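Local atomic coordinates of putative xanthine dehydrogenase YAGS fad-binding subunit (Escherichia coli, PDB entry 5G5G), a protein that probably oxidises aldehydes in the periplasm, as the oxidase subunit that carries the molybdenum centre with its pterin cytosine dinucleotide. Residues 289-294 and 300-305; 324-329 and 356-361; 451-454 and 458-461; 479-484 and 489-494. All coordinates share one frame; numbering follows the deposited sequence. Where two conformers were deposited one is given.

Contact 1 of 4, residues 289-294 and 300-305; sequences LRIGAD and TAISHE
In the conformer given, L289 places CD2 over one face of the H304 ring, a CH-pi contact at 3.6 Å from L289 CD2 to the H304 ring centroid. The methyl lies toward the rim. H304 is held at both ring nitrogens: ND1 bonds to S323 and NE2 to Q287, which fixes the turn of the ring. L289 also packs on A360 and A364 of helix 354-372.

The opposite sheet face carries S303 and R290, a hydrogen-bonded pair. Their backbones bond in both directions, with S303 N to R290 O at 2.8 Å. Their side chains meet through one water, 2.9 Å from both R290 NH1 and S303 OG. It accepts from NH1, in the plane of the guanidinium and at its edge. R290 reaches it through a bend at chi3 (77°). The same arginine makes a cation-pi contact with F169 of helix 165-171.

T300 works mainly through its backbone. T300 N and A301 N both donate to G292 O, at 2.9 Å and 3.2 Å, from the same face of the carbonyl plane. T300 CG2 rests 4.1 Å from D294 CB, while D294 OD1 turns to S296 and K298 in the connecting loop. Two residues facing G292 make a classic beta bulge. It lies near the turn of an antiparallel beta hairpin, strands 285-293 and 299-310, in a mixed sheet of the molybdopterin cofactor-binding region.

Contact 2 of 4, residues 324-329 and 356-361; sequences ELLYAG and PGLMAL
L326 pushes its CD2 methyl against the CD2 methyl of L358, 3.8 Å away. The two side chains cross at about a right angle, and the CD2 methyls are the atoms that touch. L326 extends from the loop toward the helix because its CG is anti to the backbone N (chi1 -170°). The same methyl carbon, L326 CD2, lies 4.2 Å from L361 CD2, one turn further along helix 354-372.

Y327 adds a second point of contact. Its ring atom CE2 is 4.0 Å from L361 CD2, which comes to the ring edge, near the ring plane. The two side chains slide past each other in opposite directions. L326 CG lies over one face of the Y327 ring, so the neighbouring loop residues reach the helix as one packed pair. The Y327 hydroxyl bonds to E362, the next residue of the helix. F439 of strand 429-441 also touches L326, and R399 binds the carbonyls of L325 and L326.

No hydrogen bond links residues 324-329 with 356-361. All four touching side chains are buried, and little surface is covered. The contact therefore relies on dispersion and exclusion of water, which are apolar and non-directional.

Contact 3 of 4, residues 451-454 and 458-461; sequences VHLE and TVTV
E454 and T460 join side chain to side chain, while main-chain bonds run alongside. T460 OG1 donates to E454 OE2 at 2.6 Å, a short bond that uses the anti lone pair of the carboxylate oxygen. The glutamate chain bends at chi2 (-70°), which brings the carboxylate back over the hairpin instead of letting it run on past the turn. E454 OE2 also forms a salt bridge with R565. T458 OG1 packs against the bent chain, 3.4 Å from E454 CG, and bonds to N456 in the turn.

Three backbone bonds hold the strands in antiparallel register. H452 N reaches T460 O at 2.8 Å, and T460 N returns the bond to H452 O at 2.9 Å. E454 N to T458 O, also 2.8 Å, closes the end near the turn. T460 O lies at the edge of the H452 ring, near its plane, 3.6 Å from H452 CD2. The ring nitrogens bond to T567 and E462.

Apolar packing takes the other sheet face. V451 CG1 and V459 CG1 meet at 3.6 Å, and L453 CD1 lies 4.1 Å from V459 CG2. V451, L453 and V461 from this face rest on helix 511-534.

The hairpin thus has a polar face and an apolar one. On the polar face, OE2 is gripped by a hydroxyl and a guanidinium, which probably favours the ionised form of E454.

Contact 4 of 4, residues 479-484 and 489-494; sequences TAAEML and EQVAVH
V491 is the residue of 489-494 that touches 479-484, and it does so with both methyls. V491 CG2 sits 3.9 Å from A481 CB, and V491 CG1 sits 4.1 Å from A480 CB. The valine side chain points toward the helix, with CG1 anti to the backbone N (chi1 -177°), and its two branches divide between successive alanines. V491 CG2 also comes 4.0 Å from A481 N, so the methyl lies close to the helix backbone as well. Small side chains at 480 and 481 let the strand come near: the CA atoms of A481 and V491 are 6.6 Å apart. No hydrogen bond joins the two segments.

Away from this patch the contact is loose. L484 points toward the strand, but its side chain gets no nearer than 6.6 Å to any atom of 489-494. It packs on V459 instead. E489 is exposed and makes no contact with 479-484. H494 is exposed too, at the far end of the segment.

V493 lies further along and packs on Y473 and A477 of the same helix, so valines 491 and 493 both face helix 472-484. On another side of that helix, M483 packs against helix 511-534. The strand pairs with 459-462 through backbone bonds of A492 and H494. Strand 459-462, helix 472-484 and strand 491-494 form a beta-alpha-beta unit, with the helix lying against its two parallel strands.

In the fold
The four contacts follow in series along the chain, with none nested or crossing. Contact 1 closes a short hairpin turn. Contact 2 closes a longer loop that includes strand 331-340 and leads to helix 354-372. The two touch: I291 CD1 lies 4.0 Å from L361 CD1, so the hairpin packs on the same helix as the loop. Contact 3 closes another hairpin, in the second molybdopterin cofactor-binding region, and contact 4 closes the turn after helix 472-484. These two meet along one sheet, where strands 459-462 and 491-494 are neighbours. The pairs are well separated: the centres of contacts 1 and 3 lie about 55 Å apart, on opposite sides of the chain's centre.

Contact 1 of 4, residues 289-294 and 300-305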
loop_
_atom_site.group_PDB
_atom_site.type_symbol
_atom_site.label_atom_id
_atom_site.label_comp_id
_atom_site.label_asym_id
_atom_site.label_seq_id
_atom_site.Cartn_x
_atom_site.Cartn_y
_atom_site.Cartn_z
ATOM N N LEU C 289 -0.561 -29.593 -5.165
ATOM C CA LEU C 289 -0.347 -30.262 -3.886
ATOM C C LEU C 289 -1.095 -31.583 -3.865
ATOM O O LEU C 289 -2.309 -31.620 -4.134
ATOM C CB LEU C 289 -0.837 -29.377 -2.750
ATOM C CG LEU C 289 0.216 -28.377 -2.297
ATOM C CD1 LEU C 289 -0.421 -27.223 -1.541
ATOM C CD2 LEU C 289 1.237 -29.042 -1.401
ATOM N N ARG C 290 -0.367 -32.652 -3.550
ATOM C CA ARG C 290 -0.946 -33.983 -3.418
ATOM C C ARG C 290 -0.501 -34.483 -2.034
ATOM O O ARG C 290 0.714 -34.635 -1.785
ATOM C CB ARG C 290 -0.476 -34.896 -4.529
ATOM C CG ARG C 290 -0.777 -34.331 -5.919
ATOM C CD ARG C 290 0.022 -35.089 -6.949
ATOM N NE ARG C 290 -0.592 -36.341 -7.193
ATOM C CZ ARG C 290 0.004 -37.410 -7.760
ATOM N NH1 ARG C 290 1.311 -37.391 -8.123
ATOM N NH2 ARG C 290 -0.711 -38.514 -7.969
ATOM N N ILE C 291 -1.461 -34.669 -1.134
ATOM C CA ILE C 291 -1.164 -35.078 0.242
ATOM C C ILE C 291 -2.045 -36.243 0.634
ATOM O O ILE C 291 -3.239 -36.200 0.463
ATOM C CB ILE C 291 -1.358 -33.950 1.263
ATOM C CG1 ILE C 291 -0.813 -32.618 0.689
ATOM C CG2 ILE C 291 -0.683 -34.323 2.575
ATOM C CD1 ILE C 291 -0.948 -31.407 1.589
ATOM N N GLY C 292 -1.421 -37.281 1.200
ATOM C CA GLY C 292 -2.139 -38.432 1.697
ATOM C C GLY C 292 -1.814 -38.750 3.123
ATOM O O GLY C 292 -0.677 -38.502 3.576
ATOM N N ALA C 293 -2.807 -39.304 3.818
ATOM C CA ALA C 293 -2.671 -39.713 5.213
ATOM C C ALA C 293 -3.220 -41.117 5.418
ATOM O O ALA C 293 -3.997 -41.630 4.613
ATOM C CB ALA C 293 -3.436 -38.744 6.114
ATOM N N ASP C 294 -2.800 -41.729 6.515
ATOM C CA ASP C 294 -3.289 -43.040 6.869
ATOM C C ASP C 294 -4.650 -42.949 7.575
ATOM O O ASP C 294 -5.179 -41.835 7.764
ATOM C CB ASP C 294 -2.227 -43.835 7.653
ATOM C CG ASP C 294 -1.994 -43.344 9.083
ATOM O OD1 ASP C 294 -2.777 -42.559 9.674
ATOM O OD2 ASP C 294 -0.985 -43.838 9.640
ATOM N N THR C 300 1.371 -39.492 5.296
ATOM C CA THR C 300 2.341 -40.450 4.802
ATOM C C THR C 300 2.990 -40.045 3.473
ATOM O O THR C 300 4.012 -40.628 3.100
ATOM C CB THR C 300 1.679 -41.800 4.588
ATOM O OG1 THR C 300 0.572 -41.646 3.701
ATOM C CG2 THR C 300 1.203 -42.359 5.944
ATOM N N ALA C 301 2.377 -39.099 2.763
ATOM C CA ALA C 301 2.809 -38.762 1.419
ATOM C C ALA C 301 2.548 -37.302 1.163
ATOM O O ALA C 301 1.427 -36.840 1.360
ATOM C CB ALA C 301 2.063 -39.643 0.419
ATOM N N ILE C 302 3.578 -36.521 0.804
ATOM C CA ILE C 302 3.386 -35.102 0.528
ATOM C C ILE C 302 4.199 -34.726 -0.698
ATOM O O ILE C 302 5.393 -34.999 -0.791
ATOM C CB ILE C 302 3.714 -34.186 1.741
ATOM C CG1 ILE C 302 3.482 -32.712 1.364
ATOM C CG2 ILE C 302 5.147 -34.406 2.286
ATOM C CD1 ILE C 302 3.372 -31.858 2.613
ATOM N N SER C 303 3.519 -34.163 -1.679
ATOM C CA SER C 303 4.113 -33.697 -2.915
ATOM C C SER C 303 3.672 -32.243 -3.113
ATOM O O SER C 303 2.463 -31.898 -2.989
ATOM C CB SER C 303 3.685 -34.529 -4.107
ATOM O OG SER C 303 4.098 -33.944 -5.373
ATOM N N HIS C 304 4.641 -31.364 -3.386
ATOM C CA HIS C 304 4.310 -29.955 -3.641
ATOM C C HIS C 304 5.183 -29.497 -4.812
ATOM O O HIS C 304 6.426 -29.559 -4.743
ATOM C CB HIS C 304 4.577 -29.136 -2.404
ATOM C CG HIS C 304 4.053 -27.733 -2.445
ATOM N ND1 HIS C 304 4.035 -26.944 -1.319
ATOM C CD2 HIS C 304 3.552 -26.980 -3.447
ATOM C CE1 HIS C 304 3.522 -25.765 -1.625
ATOM N NE2 HIS C 304 3.243 -25.753 -2.917
ATOM N N GLU C 305 4.536 -29.124 -5.907
ATOM C CA GLU C 305 5.261 -28.536 -7.052
ATOM C C GLU C 305 4.724 -27.129 -7.260
ATOM O O GLU C 305 3.545 -26.887 -7.064
ATOM C CB GLU C 305 5.116 -29.381 -8.296
ATOM C CG GLU C 305 5.757 -30.741 -8.157
ATOM C CD GLU C 305 5.752 -31.563 -9.417
ATOM O OE1 GLU C 305 4.893 -31.357 -10.291
ATOM O OE2 GLU C 305 6.648 -32.432 -9.539
HETATM O O HOH W 1 3.673 -35.732 -7.644
#

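Contact 2 of 4, residues 324-329 and 356-361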
loop_
_atom_site.group_PDB
_atom_site.type_symbol
_atom_site.label_atom_id
_atom_site.label_comp_id
_atom_site.label_asym_id
_atom_site.label_seq_id
_atom_site.Cartn_x
_atom_site.Cartn_y
_atom_site.Cartn_z
ATOM N N GLU C 324 8.879 -28.934 2.935
ATOM C CA GLU C 324 9.942 -29.853 3.255
ATOM C C GLU C 324 10.130 -29.998 4.746
ATOM O O GLU C 324 10.787 -30.956 5.176
ATOM C CB GLU C 324 11.288 -29.421 2.639
ATOM C CG GLU C 324 11.168 -29.359 1.098
ATOM C CD GLU C 324 12.310 -28.682 0.352
ATOM O OE1 GLU C 324 13.274 -28.179 0.992
ATOM O OE2 GLU C 324 12.207 -28.615 -0.904
ATOM N N LEU C 325 9.607 -29.075 5.530
ATOM C CA LEU C 325 9.927 -28.999 6.984
ATOM C C LEU C 325 8.719 -28.912 7.906
ATOM O O LEU C 325 8.830 -29.224 9.104
ATOM C CB LEU C 325 10.796 -27.736 7.255
ATOM C CG LEU C 325 12.205 -27.851 6.730
ATOM C CD1 LEU C 325 12.923 -26.496 6.755
ATOM C CD2 LEU C 325 13.018 -28.882 7.472
ATOM N N LEU C 326 7.580 -28.460 7.405
ATOM C CA LEU C 326 6.502 -28.133 8.312
ATOM C C LEU C 326 5.801 -29.366 8.884
ATOM O O LEU C 326 5.590 -29.397 10.077
ATOM C CB LEU C 326 5.497 -27.170 7.666
ATOM C CG LEU C 326 4.408 -26.533 8.573
ATOM C CD1 LEU C 326 4.979 -25.925 9.842
ATOM C CD2 LEU C 326 3.654 -25.453 7.806
ATOM N N TYR C 327 5.452 -30.372 8.075
ATOM C CA TYR C 327 4.679 -31.488 8.587
ATOM C C TYR C 327 5.438 -32.798 8.422
ATOM O O TYR C 327 6.268 -32.918 7.541
ATOM C CB TYR C 327 3.314 -31.587 7.928
ATOM C CG TYR C 327 2.515 -30.332 8.123
ATOM C CD1 TYR C 327 2.048 -30.007 9.352
ATOM C CD2 TYR C 327 2.247 -29.489 7.053
ATOM C CE1 TYR C 327 1.314 -28.835 9.571
ATOM C CE2 TYR C 327 1.476 -28.315 7.244
ATOM C CZ TYR C 327 1.019 -27.999 8.502
ATOM O OH TYR C 327 0.306 -26.846 8.749
ATOM N N ALA C 328 5.194 -33.737 9.344
ATOM C CA ALA C 328 5.729 -35.062 9.235
ATOM C C ALA C 328 5.187 -35.760 7.972
ATOM O O ALA C 328 4.149 -35.353 7.401
ATOM C CB ALA C 328 5.403 -35.895 10.463
ATOM N N GLY C 329 5.933 -36.772 7.550
ATOM C CA GLY C 329 5.565 -37.635 6.409
ATOM C C GLY C 329 6.813 -38.287 5.866
ATOM O O GLY C 329 7.750 -37.569 5.500
ATOM N N PRO C 356 3.317 -17.268 -0.493
ATOM C CA PRO C 356 2.438 -18.001 -1.418
ATOM C C PRO C 356 2.416 -19.501 -1.193
ATOM O O PRO C 356 1.357 -20.151 -1.395
ATOM C CB PRO C 356 2.975 -17.613 -2.810
ATOM C CG PRO C 356 4.442 -17.305 -2.567
ATOM C CD PRO C 356 4.469 -16.656 -1.206
ATOM N N GLY C 357 3.513 -20.081 -0.721
ATOM C CA GLY C 357 3.517 -21.521 -0.457
ATOM C C GLY C 357 2.510 -21.908 0.595
ATOM O O GLY C 357 1.793 -22.897 0.436
ATOM N N LEU C 358 2.486 -21.170 1.706
ATOM C CA LEU C 358 1.483 -21.411 2.761
ATOM C C LEU C 358 0.101 -21.001 2.342
ATOM O O LEU C 358 -0.872 -21.583 2.826
ATOM C CB LEU C 358 1.884 -20.687 4.066
ATOM C CG LEU C 358 3.159 -21.269 4.693
ATOM C CD1 LEU C 358 3.747 -20.264 5.672
ATOM C CD2 LEU C 358 2.831 -22.557 5.433
ATOM N N MET C 359 -0.015 -20.026 1.437
ATOM C CA MET C 359 -1.357 -19.689 0.897
ATOM C C MET C 359 -2.009 -20.935 0.236
ATOM O O MET C 359 -3.218 -21.113 0.343
ATOM C CB MET C 359 -1.297 -18.553 -0.096
ATOM C CG MET C 359 -1.170 -17.187 0.560
ATOM S SD MET C 359 -0.703 -15.837 -0.524
ATOM C CE MET C 359 -2.290 -15.420 -1.211
ATOM N N ALA C 360 -1.189 -21.780 -0.365
ATOM C CA ALA C 360 -1.621 -23.069 -0.916
ATOM C C ALA C 360 -1.634 -24.200 0.132
ATOM O O ALA C 360 -2.668 -24.858 0.289
ATOM C CB ALA C 360 -0.766 -23.447 -2.101
ATOM N N LEU C 361 -0.488 -24.481 0.767
ATOM C CA LEU C 361 -0.385 -25.615 1.637
ATOM C C LEU C 361 -1.432 -25.616 2.753
ATOM O O LEU C 361 -2.005 -26.683 3.083
ATOM C CB LEU C 361 1.042 -25.728 2.246
ATOM C CG LEU C 361 1.265 -26.776 3.312
ATOM C CD1 LEU C 361 1.054 -28.163 2.675
ATOM C CD2 LEU C 361 2.674 -26.635 3.849
#

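Contact 3 of 4, residues 451-454 and 458-461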
loop_
_atom_site.group_PDB
_atom_site.type_symbol
_atom_site.label_atom_id
_atom_site.label_comp_id
_atom_site.label_asym_id
_atom_site.label_seq_id
_atom_site.Cartn_x
_atom_site.Cartn_y
_atom_site.Cartn_z
ATOM N N VAL C 451 30.583 0.964 18.985
ATOM C CA VAL C 451 29.902 1.505 20.174
ATOM C C VAL C 451 30.915 2.327 20.965
ATOM O O VAL C 451 32.038 1.883 21.199
ATOM C CB VAL C 451 29.326 0.404 21.055
ATOM C CG1 VAL C 451 28.518 0.995 22.228
ATOM C CG2 VAL C 451 28.434 -0.500 20.233
ATOM N N HIS C 452 30.517 3.530 21.336
ATOM C CA HIS C 452 31.384 4.457 22.097
ATOM C C HIS C 452 30.781 4.767 23.453
ATOM O O HIS C 452 29.544 4.998 23.550
ATOM C CB HIS C 452 31.499 5.784 21.439
ATOM C CG HIS C 452 31.798 5.741 19.983
ATOM N ND1 HIS C 452 33.081 5.876 19.502
ATOM C CD2 HIS C 452 30.996 5.650 18.904
ATOM C CE1 HIS C 452 33.057 5.873 18.182
ATOM N NE2 HIS C 452 31.803 5.751 17.794
ATOM N N LEU C 453 31.612 4.757 24.486
ATOM C CA LEU C 453 31.226 5.334 25.783
ATOM C C LEU C 453 31.820 6.732 25.780
ATOM O O LEU C 453 33.064 6.889 25.762
ATOM C CB LEU C 453 31.769 4.530 26.964
ATOM C CG LEU C 453 31.475 5.088 28.362
ATOM C CD1 LEU C 453 29.967 5.097 28.627
ATOM C CD2 LEU C 453 32.176 4.301 29.459
ATOM N N GLU C 454 30.939 7.724 25.798
ATOM C CA GLU C 454 31.323 9.140 25.719
ATOM C C GLU C 454 31.766 9.657 27.106
ATOM O O GLU C 454 31.436 9.080 28.117
ATOM C CB GLU C 454 30.148 9.985 25.174
ATOM C CG GLU C 454 29.513 9.490 23.859
ATOM C CD GLU C 454 30.409 9.671 22.628
ATOM O OE1 GLU C 454 31.484 10.296 22.730
ATOM O OE2 GLU C 454 30.012 9.193 21.535
ATOM N N THR C 458 27.115 9.062 28.216
ATOM C CA THR C 458 26.187 8.574 27.197
ATOM C C THR C 458 26.906 7.582 26.270
ATOM O O THR C 458 28.144 7.511 26.245
ATOM C CB THR C 458 25.631 9.707 26.338
ATOM O OG1 THR C 458 26.702 10.328 25.627
ATOM C CG2 THR C 458 24.874 10.749 27.203
ATOM N N VAL C 459 26.110 6.812 25.518
ATOM C CA VAL C 459 26.630 5.737 24.689
ATOM C C VAL C 459 26.206 6.061 23.249
ATOM O O VAL C 459 25.087 6.570 23.021
ATOM C CB VAL C 459 26.097 4.373 25.159
ATOM C CG1 VAL C 459 26.408 3.277 24.135
ATOM C CG2 VAL C 459 26.661 4.028 26.522
ATOM N N THR C 460 27.112 5.856 22.292
ATOM C CA THR C 460 26.799 6.087 20.877
ATOM C C THR C 460 26.959 4.777 20.095
ATOM O O THR C 460 28.010 4.170 20.164
ATOM C CB THR C 460 27.717 7.162 20.272
ATOM O OG1 THR C 460 27.628 8.361 21.078
ATOM C CG2 THR C 460 27.329 7.464 18.848
ATOM N N VAL C 461 25.942 4.352 19.386
ATOM C CA VAL C 461 25.995 3.155 18.557
ATOM C C VAL C 461 25.991 3.602 17.091
ATOM O O VAL C 461 25.152 4.406 16.728
ATOM C CB VAL C 461 24.794 2.251 18.781
ATOM C CG1 VAL C 461 24.772 1.094 17.798
ATOM C CG2 VAL C 461 24.778 1.746 20.228
#

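Contact 4 of 4, residues 479-484 and 489-494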
loop_
_atom_site.group_PDB
_atom_site.type_symbol
_atom_site.label_atom_id
_atom_site.label_comp_id
_atom_site.label_asym_id
_atom_site.label_seq_id
_atom_site.Cartn_x
_atom_site.Cartn_y
_atom_site.Cartn_z
ATOM N N THR C 479 19.700 -2.845 23.386
ATOM C CA THR C 479 20.832 -3.775 23.492
ATOM C C THR C 479 22.047 -3.138 24.124
ATOM O O THR C 479 22.604 -3.626 25.130
ATOM C CB THR C 479 21.183 -4.396 22.128
ATOM O OG1 THR C 479 20.025 -5.066 21.586
ATOM C CG2 THR C 479 22.348 -5.379 22.269
ATOM N N ALA C 480 22.429 -1.971 23.618
ATOM C CA ALA C 480 23.535 -1.265 24.208
ATOM C C ALA C 480 23.286 -0.835 25.667
ATOM O O ALA C 480 24.156 -0.968 26.530
ATOM C CB ALA C 480 23.925 -0.087 23.354
ATOM N N ALA C 481 22.076 -0.330 25.936
ATOM C CA ALA C 481 21.729 0.065 27.279
ATOM C C ALA C 481 21.858 -1.131 28.249
ATOM O O ALA C 481 22.355 -1.000 29.378
ATOM C CB ALA C 481 20.310 0.629 27.295
ATOM N N GLU C 482 21.338 -2.282 27.824
ATOM C CA GLU C 482 21.381 -3.480 28.631
ATOM C C GLU C 482 22.812 -3.877 28.934
ATOM O O GLU C 482 23.148 -4.194 30.078
ATOM C CB GLU C 482 20.698 -4.648 27.919
ATOM C CG GLU C 482 20.507 -5.859 28.826
ATOM C CD GLU C 482 19.280 -5.732 29.725
ATOM O OE1 GLU C 482 18.149 -5.583 29.163
ATOM O OE2 GLU C 482 19.440 -5.802 30.955
ATOM N N MET C 483 23.643 -3.871 27.899
ATOM C CA MET C 483 25.046 -4.334 28.043
ATOM C C MET C 483 25.908 -3.424 28.917
ATOM O O MET C 483 26.816 -3.893 29.596
ATOM C CB MET C 483 25.656 -4.480 26.667
ATOM C CG MET C 483 25.064 -5.602 25.834
ATOM S SD MET C 483 25.341 -7.232 26.503
ATOM C CE MET C 483 27.095 -7.517 26.249
ATOM N N LEU C 484 25.631 -2.126 28.877
ATOM C CA LEU C 484 26.460 -1.128 29.535
ATOM C C LEU C 484 25.891 -0.648 30.850
ATOM O O LEU C 484 26.582 0.060 31.571
ATOM C CB LEU C 484 26.762 0.047 28.575
ATOM C CG LEU C 484 27.699 -0.408 27.448
ATOM C CD1 LEU C 484 27.616 0.542 26.290
ATOM C CD2 LEU C 484 29.123 -0.492 27.921
ATOM N N GLU C 489 17.502 6.166 27.539
ATOM C CA GLU C 489 17.494 7.537 27.007
ATOM C C GLU C 489 18.924 8.137 26.885
ATOM O O GLU C 489 19.109 9.199 26.300
ATOM C CB GLU C 489 16.529 8.454 27.791
ATOM C CG GLU C 489 16.853 8.592 29.250
ATOM C CD GLU C 489 16.221 7.502 30.168
ATOM O OE1 GLU C 489 15.773 6.385 29.696
ATOM O OE2 GLU C 489 16.183 7.800 31.402
ATOM N N GLN C 490 19.929 7.419 27.379
ATOM C CA GLN C 490 21.308 7.868 27.245
ATOM C C GLN C 490 22.070 7.224 26.080
ATOM O O GLN C 490 23.304 7.370 25.966
ATOM C CB GLN C 490 22.033 7.623 28.581
ATOM C CG GLN C 490 21.737 8.713 29.617
ATOM C CD GLN C 490 22.687 8.692 30.809
ATOM O OE1 GLN C 490 23.901 8.426 30.682
ATOM N NE2 GLN C 490 22.139 8.984 31.985
ATOM N N VAL C 491 21.365 6.508 25.222
ATOM C CA VAL C 491 21.994 5.852 24.099
ATOM C C VAL C 491 21.561 6.549 22.814
ATOM O O VAL C 491 20.356 6.736 22.572
ATOM C CB VAL C 491 21.608 4.365 24.023
ATOM C CG1 VAL C 491 22.330 3.676 22.889
ATOM C CG2 VAL C 491 21.926 3.662 25.368
ATOM N N ALA C 492 22.524 6.937 22.005
ATOM C CA ALA C 492 22.225 7.497 20.684
ATOM C C ALA C 492 22.540 6.415 19.699
ATOM O O ALA C 492 23.505 5.717 19.881
ATOM C CB ALA C 492 23.100 8.725 20.398
ATOM N N VAL C 493 21.747 6.296 18.651
ATOM C CA VAL C 493 21.954 5.290 17.614
ATOM C C VAL C 493 21.892 5.964 16.239
ATOM O O VAL C 493 20.896 6.622 15.922
ATOM C CB VAL C 493 20.871 4.209 17.689
ATOM C CG1 VAL C 493 21.049 3.165 16.587
ATOM C CG2 VAL C 493 20.805 3.565 19.073
ATOM N N HIS C 494 22.956 5.779 15.478
ATOM C CA HIS C 494 23.110 6.316 14.136
ATOM C C HIS C 494 23.153 5.131 13.181
ATOM O O HIS C 494 23.994 4.239 13.329
ATOM C CB HIS C 494 24.372 7.134 14.065
ATOM C CG HIS C 494 24.422 8.198 15.116
ATOM N ND1 HIS C 494 23.439 9.157 15.243
ATOM C CD2 HIS C 494 25.299 8.429 16.120
ATOM C CE1 HIS C 494 23.723 9.941 16.281
ATOM N NE2 HIS C 494 24.852 9.528 16.822
#